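Protein B (Streptococcus agalactiae, PDB 5H6I) is a secreted pore-forming toxin, the CAMP factor, that permeabilizes membranes and binds the Fc region of IgG. Local coordinates at residues A101-F111 against V152-L163. Sequence-based numbering, arbitrary orientation.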
loop_
_atom_site.group_PDB
_atom_site.type_symbol
_atom_site.label_atom_id
_atom_site.label_comp_id
_atom_site.label_asym_id
_atom_site.label_seq_id
_atom_site.Cartn_x
_atom_site.Cartn_y
_atom_site.Cartn_z
ATOM N N ALA A 101 -1.644 -8.958 14.985
ATOM C CA ALA A 101 -1.070 -9.375 13.712
ATOM C C ALA A 101 -1.494 -8.472 12.561
ATOM O O ALA A 101 -0.833 -8.467 11.518
ATOM C CB ALA A 101 -1.452 -10.824 13.408
ATOM N N LEU A 102 -2.579 -7.711 12.725
ATOM C CA LEU A 102 -2.962 -6.747 11.699
ATOM C C LEU A 102 -1.984 -5.581 11.638
ATOM O O LEU A 102 -1.777 -5.004 10.565
ATOM C CB LEU A 102 -4.381 -6.241 11.953
ATOM C CG LEU A 102 -5.501 -7.161 11.466
ATOM C CD1 LEU A 102 -6.852 -6.656 11.940
ATOM C CD2 LEU A 102 -5.469 -7.284 9.951
ATOM N N THR A 103 -1.381 -5.218 12.772
ATOM C CA THR A 103 -0.330 -4.207 12.755
ATOM C C THR A 103 0.898 -4.714 12.010
ATOM O O THR A 103 1.554 -3.954 11.288
ATOM C CB THR A 103 0.033 -3.798 14.184
ATOM O OG1 THR A 103 -1.123 -3.253 14.834
ATOM C CG2 THR A 103 1.141 -2.754 14.182
ATOM N N ASP A 104 1.218 -6.002 12.164
ATOM C CA ASP A 104 2.308 -6.589 11.393
ATOM C C ASP A 104 1.966 -6.661 9.911
ATOM O O ASP A 104 2.861 -6.558 9.063
ATOM C CB ASP A 104 2.644 -7.979 11.932
ATOM C CG ASP A 104 3.188 -7.939 13.347
ATOM O OD1 ASP A 104 4.323 -7.453 13.535
ATOM O OD2 ASP A 104 2.479 -8.390 14.272
ATOM N N VAL A 105 0.685 -6.839 9.580
ATOM C CA VAL A 105 0.261 -6.783 8.183
ATOM C C VAL A 105 0.505 -5.390 7.617
ATOM O O VAL A 105 1.111 -5.228 6.551
ATOM C CB VAL A 105 -1.217 -7.193 8.051
ATOM C CG1 VAL A 105 -1.776 -6.744 6.708
ATOM C CG2 VAL A 105 -1.374 -8.692 8.221
ATOM N N ILE A 106 0.043 -4.363 8.334
ATOM C CA ILE A 106 0.222 -2.988 7.876
ATOM C C ILE A 106 1.701 -2.636 7.804
ATOM O O ILE A 106 2.156 -1.996 6.847
ATOM C CB ILE A 106 -0.549 -2.017 8.792
ATOM C CG1 ILE A 106 -2.042 -2.349 8.783
ATOM C CG2 ILE A 106 -0.317 -0.577 8.362
ATOM C CD1 ILE A 106 -2.838 -1.615 9.840
ATOM N N GLU A 107 2.479 -3.056 8.806
ATOM C CA GLU A 107 3.902 -2.730 8.827
ATOM C C GLU A 107 4.635 -3.364 7.652
ATOM O O GLU A 107 5.575 -2.775 7.106
ATOM C CB GLU A 107 4.524 -3.177 10.149
ATOM C CG GLU A 107 4.694 -2.058 11.161
ATOM C CD GLU A 107 4.847 -2.574 12.577
ATOM O OE1 GLU A 107 4.387 -1.888 13.513
ATOM O OE2 GLU A 107 5.426 -3.666 12.752
ATOM N N ALA A 108 4.220 -4.566 7.247
ATOM C CA ALA A 108 4.845 -5.209 6.097
ATOM C C ALA A 108 4.516 -4.480 4.800
ATOM O O ALA A 108 5.340 -4.454 3.880
ATOM C CB ALA A 108 4.413 -6.671 6.010
ATOM N N ILE A 109 3.328 -3.878 4.710
ATOM C CA ILE A 109 2.946 -3.182 3.486
ATOM C C ILE A 109 3.703 -1.865 3.357
ATOM O O ILE A 109 4.207 -1.528 2.279
ATOM C CB ILE A 109 1.423 -2.971 3.447
ATOM C CG1 ILE A 109 0.708 -4.321 3.442
ATOM C CG2 ILE A 109 1.037 -2.157 2.227
ATOM C CD1 ILE A 109 -0.661 -4.287 4.073
ATOM N N THR A 110 3.793 -1.099 4.447
ATOM C CA THR A 110 4.583 0.128 4.415
ATOM C C THR A 110 6.065 -0.169 4.219
ATOM O O THR A 110 6.786 0.650 3.639
ATOM C CB THR A 110 4.376 0.938 5.695
ATOM O OG1 THR A 110 5.139 0.357 6.760
ATOM C CG2 THR A 110 2.905 0.977 6.079
ATOM N N PHE A 111 6.532 -1.325 4.698
ATOM C CA PHE A 111 7.908 -1.733 4.436
ATOM C C PHE A 111 8.152 -1.901 2.943
ATOM O O PHE A 111 9.238 -1.589 2.442
ATOM C CB PHE A 111 8.219 -3.030 5.185
ATOM C CG PHE A 111 9.561 -3.619 4.853
ATOM C CD1 PHE A 111 10.704 -3.181 5.501
ATOM C CD2 PHE A 111 9.679 -4.620 3.901
ATOM C CE1 PHE A 111 11.940 -3.723 5.201
ATOM C CE2 PHE A 111 10.912 -5.165 3.596
ATOM C CZ PHE A 111 12.043 -4.716 4.248
ATOM N N VAL A 152 3.722 -14.468 11.771
ATOM C CA VAL A 152 4.212 -13.094 11.844
ATOM C C VAL A 152 5.730 -13.068 11.720
ATOM O O VAL A 152 6.302 -12.187 11.064
ATOM C CB VAL A 152 3.731 -12.425 13.146
ATOM C CG1 VAL A 152 4.547 -11.178 13.448
ATOM C CG2 VAL A 152 2.251 -12.086 13.051
ATOM N N ASN A 153 6.406 -14.043 12.333
ATOM C CA ASN A 153 7.854 -14.138 12.192
ATOM C C ASN A 153 8.252 -14.561 10.785
ATOM O O ASN A 153 9.307 -14.144 10.291
ATOM C CB ASN A 153 8.420 -15.111 13.225
ATOM C CG ASN A 153 8.241 -14.617 14.648
ATOM O OD1 ASN A 153 8.331 -13.419 14.916
ATOM N ND2 ASN A 153 7.982 -15.539 15.568
ATOM N N ASP A 154 7.431 -15.386 10.130
ATOM C CA ASP A 154 7.673 -15.710 8.727
ATOM C C ASP A 154 7.663 -14.452 7.870
ATOM O O ASP A 154 8.503 -14.292 6.977
ATOM C CB ASP A 154 6.619 -16.700 8.229
ATOM C CG ASP A 154 7.172 -18.099 8.047
ATOM O OD1 ASP A 154 8.266 -18.382 8.580
ATOM O OD2 ASP A 154 6.510 -18.915 7.372
ATOM N N VAL A 155 6.725 -13.545 8.139
ATOM C CA VAL A 155 6.649 -12.297 7.386
ATOM C C VAL A 155 7.871 -11.431 7.669
ATOM O O VAL A 155 8.488 -10.880 6.749
ATOM C CB VAL A 155 5.339 -11.559 7.714
ATOM C CG1 VAL A 155 5.408 -10.107 7.262
ATOM C CG2 VAL A 155 4.157 -12.271 7.073
ATOM N N LYS A 156 8.245 -11.306 8.945
ATOM C CA LYS A 156 9.399 -10.486 9.302
ATOM C C LYS A 156 10.683 -11.046 8.701
ATOM O O LYS A 156 11.523 -10.291 8.199
ATOM C CB LYS A 156 9.516 -10.378 10.822
ATOM C CG LYS A 156 8.587 -9.346 11.441
ATOM C CD LYS A 156 8.578 -9.455 12.957
ATOM C CE LYS A 156 7.723 -8.368 13.586
ATOM N NZ LYS A 156 7.493 -8.619 15.034
ATOM N N ALA A 157 10.852 -12.371 8.744
ATOM C CA ALA A 157 11.999 -12.986 8.089
ATOM C C ALA A 157 11.931 -12.820 6.577
ATOM O O ALA A 157 12.969 -12.678 5.922
ATOM C CB ALA A 157 12.087 -14.467 8.456
ATOM N N LEU A 158 10.722 -12.836 6.008
ATOM C CA LEU A 158 10.573 -12.616 4.575
ATOM C C LEU A 158 10.932 -11.188 4.188
ATOM O O LEU A 158 11.422 -10.954 3.078
ATOM C CB LEU A 158 9.141 -12.940 4.147
ATOM C CG LEU A 158 8.884 -13.248 2.673
ATOM C CD1 LEU A 158 9.739 -14.414 2.206
ATOM C CD2 LEU A 158 7.411 -13.542 2.459
ATOM N N GLU A 159 10.700 -10.227 5.086
ATOM C CA GLU A 159 11.026 -8.835 4.791
ATOM C C GLU A 159 12.527 -8.651 4.599
ATOM O O GLU A 159 12.970 -8.028 3.629
ATOM C CB GLU A 159 10.516 -7.929 5.911
ATOM C CG GLU A 159 9.006 -7.774 5.963
ATOM C CD GLU A 159 8.529 -7.244 7.302
ATOM O OE1 GLU A 159 9.321 -7.272 8.267
ATOM O OE2 GLU A 159 7.366 -6.804 7.392
ATOM N N GLN A 160 13.327 -9.188 5.524
ATOM C CA GLN A 160 14.774 -9.042 5.415
ATOM C C GLN A 160 15.340 -9.870 4.270
ATOM O O GLN A 160 16.401 -9.538 3.731
ATOM C CB GLN A 160 15.442 -9.433 6.735
ATOM C CG GLN A 160 15.067 -8.543 7.910
ATOM C CD GLN A 160 15.860 -7.251 7.942
ATOM O OE1 GLN A 160 17.085 -7.257 7.808
ATOM N NE2 GLN A 160 15.165 -6.134 8.122
ATOM N N LYS A 161 14.647 -10.944 3.881
ATOM C CA LYS A 161 15.150 -11.797 2.810
ATOM C C LYS A 161 14.987 -11.133 1.447
ATOM O O LYS A 161 15.892 -11.200 0.607
ATOM C CB LYS A 161 14.438 -13.149 2.840
ATOM C CG LYS A 161 14.769 -14.054 1.664
ATOM C CD LYS A 161 13.855 -15.269 1.631
ATOM C CE LYS A 161 14.057 -16.077 0.360
ATOM N NZ LYS A 161 13.004 -17.117 0.190
ATOM N N VAL A 162 13.844 -10.484 1.207
ATOM C CA VAL A 162 13.621 -9.839 -0.082
ATOM C C VAL A 162 14.468 -8.582 -0.240
ATOM O O VAL A 162 14.598 -8.067 -1.357
ATOM C CB VAL A 162 12.129 -9.512 -0.284
ATOM C CG1 VAL A 162 11.291 -10.778 -0.201
ATOM C CG2 VAL A 162 11.662 -8.481 0.733
ATOM N N LEU A 163 15.046 -8.071 0.850
ATOM C CA LEU A 163 15.957 -6.938 0.736
ATOM C C LEU A 163 17.215 -7.311 -0.035
ATOM O O LEU A 163 17.811 -6.458 -0.704
ATOM C CB LEU A 163 16.328 -6.414 2.124
ATOM C CG LEU A 163 15.336 -5.470 2.801
ATOM C CD1 LEU A 163 15.822 -5.102 4.194
ATOM C CD2 LEU A 163 15.117 -4.223 1.960
#
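Phe111 reaches from helix 93-115 to Glu159 on helix 145-163, two members of the five-helix bundle that forms the N-terminal part of this all-helical toxin. The two segments run nearly parallel, 14° apart, with axes 10.5 Å from each other, and helix 121-139, which lies between them in the chain, packs against both. Phe111, its CG anti to the backbone N (chi1 173°), extends its ring to the other helix. One ring face receives the aliphatic stem of Glu159 in a CH-pi contact, CB lying 4.0 Å from the ring centroid, displaced toward the rim and 26° off the ring normal, while Leu163 meets the rim, its CG 3.7 Å from Phe111 CZ. Glutamate suits this partly exposed place because its methylenes pack on the ring while its extended chain carries the carboxylate to the small methyl group of Ala108, where Glu159 OE2 comes to 3.3 Å from Ala108 CB. One turn before Ala108, Asp104 crosses Val152 at about a right angle; the valine's CG1 lies against the carboxylate carbon. The extended chain of Lys156 slants across Asp104, bringing CE to 3.5 Å from Asp104 OD1, and a long salt bridge joins Lys156 NZ to the same oxygen at 3.7 Å.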